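Local coordinates for protein N-(5'-phosphoribosyl)anthranilate isomerase (Thermococcus kodakarensis, PDB 5LHF) that catalyses the isomerisation of N-(5-phospho-beta-D-ribosyl)anthranilate to 1-(2-carboxyphenylamino)-1-deoxy-D-ribulose 5-phosphate, the third step from chorismate to tryptophan, at residues A[9-12]-A[16-19]; A[35-40]-A[187-192]; A[112-117]-A[146-151]. All blocks are in the same frame, centred on the assembly; numbering follows the deposited sequence.

Interaction 1 (A[9-12]-A[16-19]); sequences CGVK and ELRL
Glu16 reaches back from the first turn of helix 14-20 to grip the backbone at Lys12, closing the short connection that follows strand 5-9 in the first beta-alpha unit of this TIM barrel. Its CG stands anti to the carbonyl carbon (chi1 -73°), and the chain runs extended beyond that point, which carries the carboxylate past Val11 to the next peptide. Lys12 N donates to OE1 of Glu16 over 2.8 Å, nearly straight at 164°, and meets this oxygen close to the line of its C-O bond. The same OE1 lies 3.6 Å from CA of Val11 and equally near CB of Lys12, so the oxygen sits close against the backbone where Val11 joins Lys12. OE2 accepts from the backbone N of Lys194 and forms a salt bridge with Arg37, so the buried carboxylate is held through both oxygens and its charge is probably balanced by the arginine.

Lys12 and Glu16 lie side by side and point the same way, yet their charged ends do not pair: the lysine chain bends away, and its NZ bonds to the carbonyl of Lys36. Val11 turns its side chain against the helix. CG1 covers the backbone where Glu16 joins Leu17, 4.0 Å from Leu17 N, and also meets the Glu16 CB at 4.1 Å. Both Val11 and Leu17 rest on Thr27 of strand 26-30, which ties the contact to the barrel wall. Between these two residues the apolar touch is looser, CG2 of Val11 standing 4.5 Å from CD1 of Leu17.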
loop_
_atom_site.group_PDB
_atom_site.type_symbol
_atom_site.label_atom_id
_atom_site.label_comp_id
_atom_site.label_asym_id
_atom_site.label_seq_id
_atom_site.Cartn_x
_atom_site.Cartn_y
_atom_site.Cartn_z
ATOM N N CYS A 9 -5.974 2.304 -3.235
ATOM C CA CYS A 9 -5.859 2.961 -1.940
ATOM C C CYS A 9 -6.493 4.346 -1.989
ATOM O O CYS A 9 -6.654 4.944 -3.057
ATOM C CB CYS A 9 -4.390 3.074 -1.523
ATOM S SG CYS A 9 -4.168 3.651 0.187
ATOM N N GLY A 10 -6.879 4.838 -0.812
ATOM C CA GLY A 10 -7.284 6.224 -0.671
ATOM C C GLY A 10 -8.738 6.540 -0.970
ATOM O O GLY A 10 -9.031 7.593 -1.547
ATOM N N VAL A 11 -9.664 5.672 -0.606
ATOM C CA VAL A 11 -11.069 6.005 -0.815
ATOM C C VAL A 11 -11.507 6.978 0.267
ATOM O O VAL A 11 -11.145 6.835 1.446
ATOM C CB VAL A 11 -11.955 4.744 -0.847
ATOM C CG1 VAL A 11 -11.652 3.917 -2.094
ATOM C CG2 VAL A 11 -11.755 3.907 0.424
ATOM N N LYS A 12 -12.272 7.998 -0.143
ATOM C CA LYS A 12 -12.765 9.028 0.762
ATOM C C LYS A 12 -14.272 8.989 0.957
ATOM O O LYS A 12 -14.767 9.571 1.927
ATOM C CB LYS A 12 -12.378 10.423 0.252
ATOM C CG LYS A 12 -10.886 10.613 0.053
ATOM C CD LYS A 12 -10.413 11.898 0.689
ATOM C CE LYS A 12 -10.712 13.080 -0.178
ATOM N NZ LYS A 12 -10.140 14.334 0.371
ATOM N N GLU A 16 -16.795 6.111 -3.767
ATOM C CA GLU A 16 -15.493 5.587 -4.185
ATOM C C GLU A 16 -15.281 4.163 -3.683
ATOM O O GLU A 16 -14.755 3.309 -4.410
ATOM C CB GLU A 16 -14.381 6.496 -3.663
ATOM C CG GLU A 16 -14.285 7.807 -4.382
ATOM C CD GLU A 16 -13.043 8.563 -4.013
ATOM O OE1 GLU A 16 -12.649 8.533 -2.823
ATOM O OE2 GLU A 16 -12.443 9.169 -4.922
ATOM N N LEU A 17 -15.680 3.890 -2.436
ATOM C CA LEU A 17 -15.560 2.540 -1.894
ATOM C C LEU A 17 -16.315 1.525 -2.747
ATOM O O LEU A 17 -15.746 0.523 -3.179
ATOM C CB LEU A 17 -16.069 2.496 -0.457
ATOM C CG LEU A 17 -16.097 1.108 0.187
ATOM C CD1 LEU A 17 -14.692 0.529 0.343
ATOM C CD2 LEU A 17 -16.755 1.203 1.524
ATOM N N ARG A 18 -17.613 1.757 -2.978
ATOM C CA ARG A 18 -18.406 0.795 -3.740
ATOM C C ARG A 18 -17.847 0.576 -5.149
ATOM O O ARG A 18 -17.946 -0.532 -5.697
ATOM C CB ARG A 18 -19.858 1.263 -3.812
ATOM C CG ARG A 18 -20.554 1.291 -2.462
ATOM C CD ARG A 18 -20.481 -0.066 -1.780
ATOM N NE ARG A 18 -21.344 -0.133 -0.598
ATOM C CZ ARG A 18 -21.080 -0.876 0.477
ATOM N NH1 ARG A 18 -19.963 -1.590 0.531
ATOM N NH2 ARG A 18 -21.920 -0.885 1.509
ATOM N N LEU A 19 -17.291 1.624 -5.766
ATOM C CA LEU A 19 -16.681 1.473 -7.081
ATOM C C LEU A 19 -15.467 0.560 -7.017
ATOM O O LEU A 19 -15.373 -0.423 -7.758
ATOM C CB LEU A 19 -16.289 2.841 -7.643
ATOM C CG LEU A 19 -15.457 2.802 -8.924
ATOM C CD1 LEU A 19 -16.265 2.024 -9.985
ATOM C CD2 LEU A 19 -15.091 4.226 -9.396
#

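Interaction 2 (A[35-40]-A[187-192]); sequences SKRKVP and GVERNG
Arg37 lays one face of its guanidinium under the carboxylate of Glu189, whose OE1 stands 3.0 Å above the plane, over the centre of the group. The two side chains come from opposite directions, and their flat ends are inclined by 32° to each other. OE1 is 3.2 Å from NH1 of Arg37, but it lies far off the plane in which the N-H groups are directed, so the attraction in this salt bridge is electrostatic. The directed bond runs at the edge instead: NH1 of Arg37 donates to the carbonyl O of Gly192 over 2.7 Å, almost straight at 174° and in the guanidinium plane. A water completes the link, accepting from NH1 of Arg37 at 3.0 Å and donating to OE2 of Glu189 at 2.8 Å.

The arginine chain is bent at both chi2 and chi3, which curls its end round toward the 187-192 segment. Its other nitrogens are occupied as well, NE by the carbonyl of Gly10 and NH2 by a salt bridge to Glu16, while OE1 of Glu189 has a second cation in Lys194. These partners probably fix both the rotation and the tilt of the guanidinium. A leucine in place of Arg37 would probably leave the Gly192 carbonyl without its donor and take from Glu189 one of its positive partners.

The backbone that carries Arg37 is shaped by a type I turn from Ser35 to Lys38, with an ST turn in which OG of Ser35 accepts from Arg37 N. The whole joins the loop after strand 26-30 to the small hairpin 189-194 after strand 181-184, on the C-terminal face of the TIM barrel, where the active sites of this fold lie.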
loop_
_atom_site.group_PDB
_atom_site.type_symbol
_atom_site.label_atom_id
_atom_site.label_comp_id
_atom_site.label_asym_id
_atom_site.label_seq_id
_atom_site.Cartn_x
_atom_site.Cartn_y
_atom_site.Cartn_z
ATOM N N SER A 35 -1.742 13.854 3.571
ATOM C CA SER A 35 -2.329 13.229 2.390
ATOM C C SER A 35 -3.565 13.997 1.944
ATOM O O SER A 35 -4.378 14.410 2.775
ATOM C CB SER A 35 -2.700 11.770 2.677
ATOM O OG SER A 35 -3.499 11.218 1.645
ATOM N N LYS A 36 -3.695 14.163 0.620
ATOM C CA LYS A 36 -4.932 14.614 -0.006
ATOM C C LYS A 36 -6.108 13.681 0.254
ATOM O O LYS A 36 -7.262 14.097 0.090
ATOM C CB LYS A 36 -4.751 14.719 -1.524
ATOM C CG LYS A 36 -3.860 15.835 -2.017
ATOM C CD LYS A 36 -3.886 15.876 -3.552
ATOM C CE LYS A 36 -2.530 15.592 -4.152
ATOM N NZ LYS A 36 -1.559 16.623 -3.699
ATOM N N ARG A 37 -5.850 12.419 0.589
ATOM C CA ARG A 37 -6.909 11.446 0.802
ATOM C C ARG A 37 -7.273 11.299 2.267
ATOM O O ARG A 37 -8.065 10.412 2.603
ATOM C CB ARG A 37 -6.501 10.062 0.254
ATOM C CG ARG A 37 -5.844 10.087 -1.142
ATOM C CD ARG A 37 -6.715 10.826 -2.136
ATOM N NE ARG A 37 -7.949 10.091 -2.398
ATOM C CZ ARG A 37 -8.846 10.450 -3.306
ATOM N NH1 ARG A 37 -8.643 11.535 -4.040
ATOM N NH2 ARG A 37 -9.947 9.720 -3.473
ATOM N N LYS A 38 -6.670 12.105 3.141
ATOM C CA LYS A 38 -6.955 12.018 4.566
ATOM C C LYS A 38 -8.434 12.313 4.825
ATOM O O LYS A 38 -9.019 13.206 4.197
ATOM C CB LYS A 38 -6.061 12.998 5.329
ATOM C CG LYS A 38 -6.226 12.979 6.839
ATOM C CD LYS A 38 -5.350 14.059 7.474
ATOM C CE LYS A 38 -6.197 15.129 8.134
ATOM N NZ LYS A 38 -6.351 14.914 9.594
ATOM N N VAL A 39 -9.042 11.522 5.694
ATOM C CA VAL A 39 -10.395 11.745 6.196
ATOM C C VAL A 39 -10.352 11.689 7.715
ATOM O O VAL A 39 -9.434 11.061 8.298
ATOM C CB VAL A 39 -11.407 10.718 5.626
ATOM C CG1 VAL A 39 -11.485 10.774 4.096
ATOM C CG2 VAL A 39 -11.111 9.290 6.144
ATOM N N PRO A 40 -11.312 12.323 8.394
ATOM C CA PRO A 40 -11.406 12.148 9.853
ATOM C C PRO A 40 -11.684 10.697 10.262
ATOM O O PRO A 40 -12.263 9.923 9.498
ATOM C CB PRO A 40 -12.560 13.075 10.254
ATOM C CG PRO A 40 -12.824 13.931 9.046
ATOM C CD PRO A 40 -12.363 13.187 7.856
ATOM N N GLY A 187 -3.244 7.215 -9.708
ATOM C CA GLY A 187 -3.257 6.745 -11.088
ATOM C C GLY A 187 -4.623 6.341 -11.614
ATOM O O GLY A 187 -4.787 6.185 -12.834
ATOM N N VAL A 188 -5.612 6.150 -10.739
ATOM C CA VAL A 188 -6.955 5.813 -11.218
ATOM C C VAL A 188 -7.967 6.852 -10.745
ATOM O O VAL A 188 -9.163 6.567 -10.627
ATOM C CB VAL A 188 -7.370 4.380 -10.808
ATOM C CG1 VAL A 188 -6.493 3.324 -11.528
ATOM C CG2 VAL A 188 -7.311 4.181 -9.294
ATOM N N GLU A 189 -7.490 8.069 -10.490
ATOM C CA GLU A 189 -8.350 9.196 -10.156
ATOM C C GLU A 189 -8.535 10.130 -11.347
ATOM O O GLU A 189 -7.572 10.479 -12.034
ATOM C CB GLU A 189 -7.758 9.985 -8.989
ATOM C CG GLU A 189 -7.817 9.233 -7.676
ATOM C CD GLU A 189 -7.065 9.917 -6.545
ATOM O OE1 GLU A 189 -6.944 9.280 -5.486
ATOM O OE2 GLU A 189 -6.595 11.069 -6.705
ATOM N N ARG A 190 -9.766 10.576 -11.550
ATOM C CA ARG A 190 -10.065 11.641 -12.496
ATOM C C ARG A 190 -10.525 12.839 -11.677
ATOM O O ARG A 190 -11.544 12.765 -10.981
ATOM C CB ARG A 190 -11.124 11.206 -13.513
ATOM C CG ARG A 190 -11.388 12.232 -14.614
ATOM C CD ARG A 190 -12.575 11.862 -15.500
ATOM N NE ARG A 190 -12.510 10.473 -15.941
ATOM C CZ ARG A 190 -11.771 10.040 -16.960
ATOM N NH1 ARG A 190 -11.027 10.886 -17.664
ATOM N NH2 ARG A 190 -11.772 8.748 -17.275
ATOM N N ASN A 191 -9.761 13.928 -11.744
ATOM C CA ASN A 191 -9.996 15.111 -10.917
ATOM C C ASN A 191 -10.150 14.718 -9.451
ATOM O O ASN A 191 -11.060 15.172 -8.762
ATOM C CB ASN A 191 -11.219 15.904 -11.404
ATOM C CG ASN A 191 -11.301 17.292 -10.778
ATOM O OD1 ASN A 191 -10.277 17.894 -10.459
ATOM N ND2 ASN A 191 -12.520 17.790 -10.576
ATOM N N GLY A 192 -9.282 13.813 -8.992
ATOM C CA GLY A 192 -9.254 13.378 -7.601
ATOM C C GLY A 192 -10.338 12.406 -7.178
ATOM O O GLY A 192 -10.471 12.129 -5.981
HETATM O O HOH W 1 -6.255 13.108 -4.819
#

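Interaction 3 (A[112-117]-A[146-151]); sequences DDPAED and DYRVSA
Val149 has CG1 anti to its backbone N (chi1 173°), and this leaves CG2 anti to the carbonyl carbon and aimed at the start of helix 114-126. That one methyl fits between two residues of the first helical turn: it lies 3.5 Å from the carbonyl O of Pro114, 3.7 Å from the Pro114 CB and 3.7 Å from CB of Asp117. Pro114 packs on Arg148 as well. The ring and the arginine lie alongside each other and point the same way, with CB and CG of Pro114 each 3.6 Å from CB of Arg148. Beyond CB the arginine chain is extended out to NE, so CD also passes the ring, 3.6 Å from CG of Pro114, and the guanidinium is carried away from the contact.

The proline takes the first position of its helix, directly after the N-cap Asp113, whose OD1 accepts from Ala115 N from above the carboxylate plane. From Asp117 it is mainly CB that meets the other helix; its carboxylate pairs with Arg120, accepts from the backbone N atoms of Glu110 and Ser111, and shares a weak hydrogen bond with His145 of the facing helix.

Helices 114-126 and 143-156 thereby meet in the outer layer of the barrel, following strands 100-106 and 132-136 respectively. Val149 also touches Val107 in the loop after strand 100-106, while Tyr147 and Arg148 carry the packing on to helix 170-177.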
loop_
_atom_site.group_PDB
_atom_site.type_symbol
_atom_site.label_atom_id
_atom_site.label_comp_id
_atom_site.label_asym_id
_atom_site.label_seq_id
_atom_site.Cartn_x
_atom_site.Cartn_y
_atom_site.Cartn_z
ATOM N N ASP A 112 24.614 3.518 -6.361
ATOM C CA ASP A 112 24.329 3.394 -7.784
ATOM C C ASP A 112 24.071 1.947 -8.182
ATOM O O ASP A 112 23.430 1.705 -9.213
ATOM C CB ASP A 112 25.481 3.967 -8.614
ATOM C CG ASP A 112 25.689 5.455 -8.379
ATOM O OD1 ASP A 112 26.756 5.980 -8.770
ATOM O OD2 ASP A 112 24.784 6.100 -7.808
ATOM N N ASP A 113 24.551 0.988 -7.387
ATOM C CA ASP A 113 24.277 -0.422 -7.631
ATOM C C ASP A 113 22.983 -0.813 -6.931
ATOM O O ASP A 113 22.915 -0.733 -5.698
ATOM C CB ASP A 113 25.428 -1.273 -7.125
ATOM C CG ASP A 113 25.178 -2.770 -7.272
ATOM O OD1 ASP A 113 24.228 -3.179 -7.978
ATOM O OD2 ASP A 113 25.969 -3.545 -6.688
ATOM N N PRO A 114 21.943 -1.238 -7.658
ATOM C CA PRO A 114 20.693 -1.627 -6.978
ATOM C C PRO A 114 20.867 -2.806 -6.034
ATOM O O PRO A 114 20.114 -2.926 -5.058
ATOM C CB PRO A 114 19.745 -1.961 -8.139
ATOM C CG PRO A 114 20.361 -1.335 -9.357
ATOM C CD PRO A 114 21.838 -1.342 -9.123
ATOM N N ALA A 115 21.860 -3.667 -6.279
ATOM C CA ALA A 115 22.069 -4.828 -5.421
ATOM C C ALA A 115 22.438 -4.426 -3.998
ATOM O O ALA A 115 22.123 -5.153 -3.048
ATOM C CB ALA A 115 23.153 -5.727 -6.016
ATOM N N GLU A 116 23.109 -3.287 -3.826
ATOM C CA GLU A 116 23.494 -2.875 -2.482
ATOM C C GLU A 116 22.332 -2.224 -1.747
ATOM O O GLU A 116 22.133 -2.472 -0.553
ATOM C CB GLU A 116 24.694 -1.934 -2.544
ATOM C CG GLU A 116 25.857 -2.523 -3.318
ATOM C CD GLU A 116 27.142 -1.762 -3.107
ATOM O OE1 GLU A 116 28.222 -2.346 -3.353
ATOM O OE2 GLU A 116 27.071 -0.584 -2.693
ATOM N N ASP A 117 21.559 -1.393 -2.447
ATOM C CA ASP A 117 20.313 -0.898 -1.872
ATOM C C ASP A 117 19.371 -2.052 -1.547
ATOM O O ASP A 117 18.690 -2.036 -0.512
ATOM C CB ASP A 117 19.659 0.102 -2.827
ATOM C CG ASP A 117 20.258 1.497 -2.706
ATOM O OD1 ASP A 117 20.579 1.910 -1.569
ATOM O OD2 ASP A 117 20.407 2.179 -3.741
ATOM N N ASP A 146 14.836 2.106 -8.661
ATOM C CA ASP A 146 13.936 1.564 -7.649
ATOM C C ASP A 146 13.320 0.246 -8.104
ATOM O O ASP A 146 13.169 -0.679 -7.301
ATOM C CB ASP A 146 12.853 2.584 -7.304
ATOM C CG ASP A 146 13.414 3.838 -6.648
ATOM O OD1 ASP A 146 14.636 3.896 -6.407
ATOM O OD2 ASP A 146 12.619 4.761 -6.364
ATOM N N TYR A 147 12.962 0.141 -9.388
ATOM C CA TYR A 147 12.461 -1.133 -9.909
ATOM C C TYR A 147 13.516 -2.235 -9.807
ATOM O O TYR A 147 13.194 -3.388 -9.495
ATOM C CB TYR A 147 12.018 -0.983 -11.366
ATOM C CG TYR A 147 10.728 -0.221 -11.617
ATOM C CD1 TYR A 147 9.867 0.136 -10.585
ATOM C CD2 TYR A 147 10.377 0.145 -12.912
ATOM C CE1 TYR A 147 8.685 0.840 -10.850
ATOM C CE2 TYR A 147 9.205 0.841 -13.180
ATOM C CZ TYR A 147 8.370 1.186 -12.159
ATOM O OH TYR A 147 7.216 1.874 -12.464
ATOM N N ARG A 148 14.779 -1.911 -10.091
ATOM C CA ARG A 148 15.823 -2.933 -10.013
ATOM C C ARG A 148 15.995 -3.445 -8.592
ATOM O O ARG A 148 16.212 -4.644 -8.377
ATOM C CB ARG A 148 17.149 -2.380 -10.529
ATOM C CG ARG A 148 17.157 -2.092 -11.993
ATOM C CD ARG A 148 18.322 -1.202 -12.340
ATOM N NE ARG A 148 18.084 -0.429 -13.550
ATOM C CZ ARG A 148 18.180 -0.915 -14.780
ATOM N NH1 ARG A 148 18.505 -2.180 -14.974
ATOM N NH2 ARG A 148 17.949 -0.132 -15.814
ATOM N N VAL A 149 15.924 -2.545 -7.608
ATOM C CA VAL A 149 15.964 -2.967 -6.212
ATOM C C VAL A 149 14.763 -3.847 -5.898
ATOM O O VAL A 149 14.898 -4.933 -5.318
ATOM C CB VAL A 149 16.013 -1.741 -5.283
ATOM C CG1 VAL A 149 15.886 -2.172 -3.820
ATOM C CG2 VAL A 149 17.293 -0.940 -5.516
ATOM N N SER A 150 13.566 -3.388 -6.283
ATOM C CA SER A 150 12.346 -4.097 -5.924
ATOM C C SER A 150 12.315 -5.483 -6.545
ATOM O O SER A 150 11.818 -6.439 -5.930
ATOM C CB SER A 150 11.125 -3.281 -6.354
ATOM O OG SER A 150 11.146 -2.002 -5.739
ATOM N N ALA A 151 12.843 -5.614 -7.768
ATOM C CA ALA A 151 12.853 -6.917 -8.419
ATOM C C ALA A 151 13.657 -7.932 -7.617
ATOM O O ALA A 151 13.285 -9.110 -7.553
ATOM C CB ALA A 151 13.402 -6.792 -9.842
#

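Interactions 1 and 2 adjoin, their centres about 9 Å apart, and touch through bonds from the 9-12 segment to Lys36 and Arg37. Together they knit the loops after strands 5-9 and 26-30 to the hairpin that follows strand 181-184, on the C-terminal face, so the first and last strands of the eight-stranded barrel are linked where it closes. Interaction 3 lies on the opposite side of the chain's centre from interaction 1, about 32 Å between centres, and joins two helices of the outer shell, 114-126 and 143-156. Along the chain, interaction 1 comes first and is complete before residue 35, while interaction 3 falls wholly within the 146 residues that separate the two segments of interaction 2.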